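Local coordinates for 182aa long hypothetical protein (Pyrococcus horikoshii, PDB 2GAN), which is of unknown function but is probably a GNAT-type acetyltransferase that transfers an acetyl group from acetyl-CoA, at residues L18-R23 / F111-P116; F66-T71 / L84-I89. One frame throughout, in Å; residues are numbered along the deposited sequence.

Contact 1: L18-R23 / F111-P116; sequences LELMFR and FFVVDP. With SO4 (sulfate ion), chain D.
The methyl end of M21, a selenomethionine, rests against the ring of F111, its CE 3.9 Å from F111 CE2. M21 SE lies 5.1 Å from the centroid of that ring and 34° off its normal, an oblique Met-aromatic contact. The M21 chain bends at both chi2 and chi3, which lets it touch two strand residues at once: SE also comes within 4.3 Å of V113 CG1. L20, with CG anti to its backbone N (chi1 166°), sends its branches outward from the helix, CD2 ending near the same V113 CG1 and CD1 4.1 Å from the CA of D115. Y54 and L58 of helix 47-65 pack on F111 as well, so two helices share one ring.

Past L20 the contact turns polar. R23 grips D115 end-on in a two-nitrogen salt bridge, NH1 to OD1 at 2.8 Å and NH2 to OD2 at 2.9 Å. The grip is twisted, the guanidinium and carboxylate planes being 47° apart: NH2 comes in on the syn side of OD2, whereas NH1 reaches OD1 from above the carboxylate plane. P116 CG lies over one guanidinium face, and D115 OD2 also accepts from the backbone N of E117. At the other end F111 N donates at 2.8 Å to O4 of a sulfate ion, probably from the crystallisation liquor, which is also hydrogen-bonded to R61. Apolar packing thus fastens helix 14-27 to strand 106-114 of the GNAT-type sheet, and where the partly exposed R23 meets the buried D115 the charge pair is likely to favour an ionised D115.

Contact 2: F66-T71 / L84-I89; sequences FDELYT and LVYKRI
D67 turns its CG beside the backbone N (chi1 -69°), and this carries its carboxylate across to the backbone of Y86 and K87. Y86 in turn holds its CG between N and the carbonyl carbon (chi1 60°), which swings the ring back over D67, one face covering D67 CB in a CH-pi contact, and delivers the hydroxyl to E68. D67 OD2 takes two N-H groups: Y86 N at 2.8 Å through its anti lone pair, and K87 N, also at 2.8 Å, from above the carboxylate plane. The K87 methylenes cross the same carboxylate, CD 3.3 Å from D67 OD1, which salt-bridges K92.

The backbones meet in a classic beta bulge, D67 and E68 both opposite L84. L84 O accepts from D67 N at 3.0 Å and, more loosely, from E68 N at 3.3 Å; L84 N returns a bond to E68 O at 2.8 Å. On the side of the sheet where E68 and L84 point, each carboxylate oxygen of E68 takes a tyrosine hydroxyl from above its plane: Y86 OH reaches OE1 at a short 2.5 Å, and Y70 OH reaches OE2 at 2.7 Å. The Y86 ring stands at 89° to the carboxylate plane. OE1 also salt-bridges R134 of helix 123-137. L84 CD1 fills in at the edge of the Y70 ring. An alanine in place of E68 removes both oxygens and would probably leave the Y70 and Y86 hydroxyls and the R134 charge without their mate. A buried carboxylate so held is likely to stay ionised, joining the open hairpin end to that helix.

From the N terminus, helix 14-27 supplies the first half of contact 1. The chain then runs through helix 47-65 into 66-71, makes the hairpin of strands 68-74 and 78-85, and closes contact 2 at 84-89 after only 12 intervening residues. It returns as strand 106-114, next to 78-85 in the same sheet, and at 111-116 closes contact 1 over 87 residues, so contact 2 is nested inside that longer loop. Contact 1 ties a helix to the sheet; contact 2 joins neighbouring strands at the open end of the hairpin. They touch directly: F111 CB packs 3.6 Å from F66 CZ, and F111 CD1 rests on L69 CD1.

Contact 1: L18-R23 / F111-P116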
loop_
_atom_site.group_PDB
_atom_site.type_symbol
_atom_site.label_atom_id
_atom_site.label_comp_id
_atom_site.label_asym_id
_atom_site.label_seq_id
_atom_site.Cartn_x
_atom_site.Cartn_y
_atom_site.Cartn_z
ATOM N N LEU A 18 2.249 12.811 -18.588
ATOM C CA LEU A 18 0.905 13.041 -18.070
ATOM C C LEU A 18 0.027 11.798 -18.239
ATOM O O LEU A 18 -0.645 11.363 -17.299
ATOM C CB LEU A 18 0.259 14.221 -18.801
ATOM C CG LEU A 18 -1.061 14.748 -18.234
ATOM C CD1 LEU A 18 -0.840 15.262 -16.822
ATOM C CD2 LEU A 18 -1.578 15.869 -19.119
ATOM N N GLU A 19 0.046 11.231 -19.444
ATOM C CA GLU A 19 -0.754 10.052 -19.770
ATOM C C GLU A 19 -0.271 8.811 -19.012
ATOM O O GLU A 19 -1.070 7.947 -18.636
ATOM C CB GLU A 19 -0.730 9.821 -21.292
ATOM C CG GLU A 19 -1.594 8.660 -21.800
ATOM C CD GLU A 19 -1.965 8.808 -23.273
ATOM O OE1 GLU A 19 -1.190 9.439 -24.026
ATOM O OE2 GLU A 19 -3.027 8.282 -23.682
ATOM N N LEU A 20 1.036 8.720 -18.790
ATOM C CA LEU A 20 1.582 7.593 -18.039
ATOM C C LEU A 20 1.081 7.713 -16.590
ATOM O O LEU A 20 0.636 6.730 -15.988
ATOM C CB LEU A 20 3.120 7.615 -18.076
ATOM C CG LEU A 20 3.876 6.705 -17.089
ATOM C CD1 LEU A 20 3.370 5.276 -17.203
ATOM C CD2 LEU A 20 5.376 6.759 -17.367
HETATM N N MSE A 21 1.124 8.922 -16.039
HETATM C CA MSE A 21 0.672 9.121 -14.670
HETATM C C MSE A 21 -0.823 8.856 -14.504
HETATM O O MSE A 21 -1.268 8.428 -13.436
HETATM C CB MSE A 21 1.028 10.534 -14.185
HETATM C CG MSE A 21 2.535 10.775 -14.089
HETATM SE SE MSE A 21 3.423 9.456 -12.948
HETATM C CE MSE A 21 3.512 10.497 -11.336
ATOM N N PHE A 22 -1.601 9.107 -15.552
ATOM C CA PHE A 22 -3.042 8.860 -15.482
ATOM C C PHE A 22 -3.323 7.362 -15.470
ATOM O O PHE A 22 -4.168 6.882 -14.711
ATOM C CB PHE A 22 -3.762 9.488 -16.672
ATOM C CG PHE A 22 -5.205 9.085 -16.781
ATOM C CD1 PHE A 22 -6.103 9.377 -15.755
ATOM C CD2 PHE A 22 -5.662 8.394 -17.896
ATOM C CE1 PHE A 22 -7.435 8.982 -15.836
ATOM C CE2 PHE A 22 -6.993 7.993 -17.988
ATOM C CZ PHE A 22 -7.883 8.287 -16.958
ATOM N N ARG A 23 -2.618 6.623 -16.314
ATOM C CA ARG A 23 -2.819 5.184 -16.369
ATOM C C ARG A 23 -2.488 4.585 -15.006
ATOM O O ARG A 23 -3.124 3.634 -14.560
ATOM C CB ARG A 23 -1.974 4.581 -17.505
ATOM C CG ARG A 23 -2.511 4.950 -18.901
ATOM C CD ARG A 23 -1.641 4.447 -20.054
ATOM N NE ARG A 23 -1.431 3.004 -19.982
ATOM C CZ ARG A 23 -0.270 2.427 -19.680
ATOM N NH1 ARG A 23 0.800 3.163 -19.431
ATOM N NH2 ARG A 23 -0.191 1.107 -19.594
ATOM N N PHE A 111 9.340 10.887 -8.168
ATOM C CA PHE A 111 8.806 10.656 -9.507
ATOM C C PHE A 111 9.275 9.287 -10.006
ATOM O O PHE A 111 9.636 9.129 -11.173
ATOM C CB PHE A 111 9.311 11.762 -10.435
ATOM C CG PHE A 111 8.455 11.988 -11.638
ATOM C CD1 PHE A 111 8.948 11.739 -12.911
ATOM C CD2 PHE A 111 7.180 12.527 -11.505
ATOM C CE1 PHE A 111 8.188 12.033 -14.041
ATOM C CE2 PHE A 111 6.411 12.825 -12.623
ATOM C CZ PHE A 111 6.912 12.582 -13.891
ATOM N N PHE A 112 9.269 8.312 -9.097
ATOM C CA PHE A 112 9.699 6.943 -9.375
ATOM C C PHE A 112 8.487 6.071 -9.648
ATOM O O PHE A 112 7.748 5.739 -8.734
ATOM C CB PHE A 112 10.437 6.372 -8.160
ATOM C CG PHE A 112 10.863 4.929 -8.308
ATOM C CD1 PHE A 112 10.903 4.092 -7.192
ATOM C CD2 PHE A 112 11.258 4.417 -9.535
ATOM C CE1 PHE A 112 11.331 2.765 -7.294
ATOM C CE2 PHE A 112 11.690 3.085 -9.651
ATOM C CZ PHE A 112 11.724 2.262 -8.524
ATOM N N VAL A 113 8.290 5.682 -10.899
ATOM C CA VAL A 113 7.151 4.852 -11.212
ATOM C C VAL A 113 7.462 3.890 -12.334
ATOM O O VAL A 113 8.497 3.995 -12.986
ATOM C CB VAL A 113 5.934 5.718 -11.605
ATOM C CG1 VAL A 113 5.909 5.925 -13.115
ATOM C CG2 VAL A 113 4.667 5.070 -11.102
ATOM N N VAL A 114 6.560 2.945 -12.548
ATOM C CA VAL A 114 6.726 1.969 -13.613
ATOM C C VAL A 114 5.375 1.722 -14.269
ATOM O O VAL A 114 4.359 1.641 -13.587
ATOM C CB VAL A 114 7.266 0.628 -13.079
ATOM C CG1 VAL A 114 7.269 -0.401 -14.201
ATOM C CG2 VAL A 114 8.674 0.809 -12.534
ATOM N N ASP A 115 5.374 1.616 -15.593
ATOM C CA ASP A 115 4.154 1.366 -16.346
ATOM C C ASP A 115 3.506 0.121 -15.745
ATOM O O ASP A 115 4.148 -0.925 -15.620
ATOM C CB ASP A 115 4.492 1.138 -17.824
ATOM C CG ASP A 115 3.259 1.087 -18.710
ATOM O OD1 ASP A 115 3.211 1.857 -19.690
ATOM O OD2 ASP A 115 2.347 0.280 -18.436
ATOM N N PRO A 116 2.224 0.224 -15.364
ATOM C CA PRO A 116 1.487 -0.895 -14.761
ATOM C C PRO A 116 1.462 -2.205 -15.556
ATOM O O PRO A 116 1.185 -3.266 -14.998
ATOM C CB PRO A 116 0.093 -0.305 -14.529
ATOM C CG PRO A 116 -0.029 0.733 -15.598
ATOM C CD PRO A 116 1.334 1.374 -15.615
HETATM S S SO4 D . 6.439 11.876 -6.047
HETATM O O1 SO4 D . 5.976 10.608 -6.645
HETATM O O2 SO4 D . 7.120 11.615 -4.759
HETATM O O3 SO4 D . 5.267 12.741 -5.818
HETATM O O4 SO4 D . 7.384 12.536 -6.961
#

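Contact 2: F66-T71 / L84-I89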
loop_
_atom_site.group_PDB
_atom_site.type_symbol
_atom_site.label_atom_id
_atom_site.label_comp_id
_atom_site.label_asym_id
_atom_site.label_seq_id
_atom_site.Cartn_x
_atom_site.Cartn_y
_atom_site.Cartn_z
ATOM N N PHE A 66 12.764 19.279 -10.665
ATOM C CA PHE A 66 13.685 18.223 -11.102
ATOM C C PHE A 66 15.032 18.737 -11.630
ATOM O O PHE A 66 15.079 19.608 -12.502
ATOM C CB PHE A 66 13.007 17.361 -12.175
ATOM C CG PHE A 66 11.768 16.644 -11.692
ATOM C CD1 PHE A 66 10.897 16.052 -12.604
ATOM C CD2 PHE A 66 11.474 16.552 -10.330
ATOM C CE1 PHE A 66 9.751 15.384 -12.173
ATOM C CE2 PHE A 66 10.328 15.882 -9.886
ATOM C CZ PHE A 66 9.469 15.297 -10.810
ATOM N N ASP A 67 16.130 18.207 -11.098
ATOM C CA ASP A 67 17.461 18.615 -11.555
ATOM C C ASP A 67 17.925 17.648 -12.650
ATOM O O ASP A 67 18.703 18.017 -13.536
ATOM C CB ASP A 67 18.454 18.632 -10.385
ATOM C CG ASP A 67 18.167 19.755 -9.389
ATOM O OD1 ASP A 67 17.976 20.917 -9.824
ATOM O OD2 ASP A 67 18.139 19.482 -8.172
ATOM N N GLU A 68 17.432 16.410 -12.575
ATOM C CA GLU A 68 17.726 15.373 -13.555
ATOM C C GLU A 68 16.542 14.419 -13.624
ATOM O O GLU A 68 16.041 13.965 -12.593
ATOM C CB GLU A 68 18.988 14.600 -13.175
ATOM C CG GLU A 68 20.229 15.457 -13.139
ATOM C CD GLU A 68 21.505 14.656 -12.923
ATOM O OE1 GLU A 68 22.580 15.282 -12.873
ATOM O OE2 GLU A 68 21.445 13.416 -12.802
ATOM N N LEU A 69 16.079 14.144 -14.840
ATOM C CA LEU A 69 14.960 13.234 -15.055
ATOM C C LEU A 69 15.430 12.045 -15.884
ATOM O O LEU A 69 15.995 12.209 -16.961
ATOM C CB LEU A 69 13.816 13.935 -15.799
ATOM C CG LEU A 69 12.693 12.993 -16.273
ATOM C CD1 LEU A 69 12.054 12.328 -15.057
ATOM C CD2 LEU A 69 11.646 13.760 -17.070
ATOM N N TYR A 70 15.185 10.848 -15.379
ATOM C CA TYR A 70 15.582 9.647 -16.080
ATOM C C TYR A 70 14.349 8.829 -16.400
ATOM O O TYR A 70 13.364 8.862 -15.666
ATOM C CB TYR A 70 16.568 8.849 -15.225
ATOM C CG TYR A 70 17.908 9.530 -15.078
ATOM C CD1 TYR A 70 18.870 9.445 -16.082
ATOM C CD2 TYR A 70 18.211 10.278 -13.940
ATOM C CE1 TYR A 70 20.107 10.086 -15.959
ATOM C CE2 TYR A 70 19.442 10.919 -13.807
ATOM C CZ TYR A 70 20.387 10.820 -14.820
ATOM O OH TYR A 70 21.605 11.455 -14.678
ATOM N N THR A 71 14.383 8.123 -17.521
ATOM C CA THR A 71 13.247 7.306 -17.903
ATOM C C THR A 71 13.750 6.006 -18.457
ATOM O O THR A 71 14.878 5.917 -18.937
ATOM C CB THR A 71 12.416 7.945 -19.034
ATOM O OG1 THR A 71 13.220 8.014 -20.219
ATOM C CG2 THR A 71 11.945 9.333 -18.653
ATOM N N LEU A 84 15.784 13.140 -9.888
ATOM C CA LEU A 84 16.718 13.480 -8.819
ATOM C C LEU A 84 16.687 14.968 -8.521
ATOM O O LEU A 84 16.650 15.794 -9.440
ATOM C CB LEU A 84 18.133 13.115 -9.226
ATOM C CG LEU A 84 18.253 11.657 -9.650
ATOM C CD1 LEU A 84 19.693 11.388 -10.075
ATOM C CD2 LEU A 84 17.824 10.751 -8.503
ATOM N N VAL A 85 16.703 15.303 -7.237
ATOM C CA VAL A 85 16.725 16.691 -6.811
ATOM C C VAL A 85 17.893 16.825 -5.854
ATOM O O VAL A 85 17.932 16.155 -4.822
ATOM C CB VAL A 85 15.418 17.122 -6.089
ATOM C CG1 VAL A 85 15.559 18.543 -5.572
ATOM C CG2 VAL A 85 14.240 17.053 -7.063
ATOM N N TYR A 86 18.853 17.675 -6.209
ATOM C CA TYR A 86 20.037 17.863 -5.373
ATOM C C TYR A 86 20.668 19.266 -5.437
ATOM O O TYR A 86 21.577 19.562 -4.667
ATOM C CB TYR A 86 21.079 16.798 -5.740
ATOM C CG TYR A 86 21.519 16.865 -7.182
ATOM C CD1 TYR A 86 22.527 17.747 -7.586
ATOM C CD2 TYR A 86 20.895 16.081 -8.155
ATOM C CE1 TYR A 86 22.899 17.847 -8.928
ATOM C CE2 TYR A 86 21.260 16.173 -9.499
ATOM C CZ TYR A 86 22.258 17.057 -9.877
ATOM O OH TYR A 86 22.616 17.149 -11.198
ATOM N N LYS A 87 20.186 20.130 -6.333
ATOM C CA LYS A 87 20.738 21.484 -6.448
ATOM C C LYS A 87 20.117 22.463 -5.457
ATOM O O LYS A 87 19.007 22.957 -5.665
ATOM C CB LYS A 87 20.542 22.053 -7.850
ATOM C CG LYS A 87 21.230 21.289 -8.952
ATOM C CD LYS A 87 21.041 21.995 -10.285
ATOM C CE LYS A 87 21.386 21.077 -11.447
ATOM N NZ LYS A 87 22.753 20.513 -11.350
ATOM N N ARG A 88 20.860 22.751 -4.392
ATOM C CA ARG A 88 20.432 23.667 -3.342
ATOM C C ARG A 88 19.040 23.342 -2.797
ATOM O O ARG A 88 18.089 24.101 -2.990
ATOM C CB ARG A 88 20.481 25.114 -3.852
ATOM C CG ARG A 88 21.634 25.957 -3.267
ATOM C CD ARG A 88 22.964 25.775 -4.004
ATOM N NE ARG A 88 23.426 24.389 -4.029
ATOM C CZ ARG A 88 23.758 23.693 -2.950
ATOM N NH1 ARG A 88 23.686 24.254 -1.748
ATOM N NH2 ARG A 88 24.148 22.429 -3.071
ATOM N N ILE A 89 18.932 22.217 -2.099
ATOM C CA ILE A 89 17.657 21.815 -1.530
ATOM C C ILE A 89 17.066 22.907 -0.640
ATOM O O ILE A 89 15.855 23.128 -0.644
ATOM C CB ILE A 89 17.783 20.517 -0.689
ATOM C CG1 ILE A 89 18.097 19.326 -1.596
ATOM C CG2 ILE A 89 16.482 20.247 0.047
ATOM C CD1 ILE A 89 19.438 19.406 -2.265
#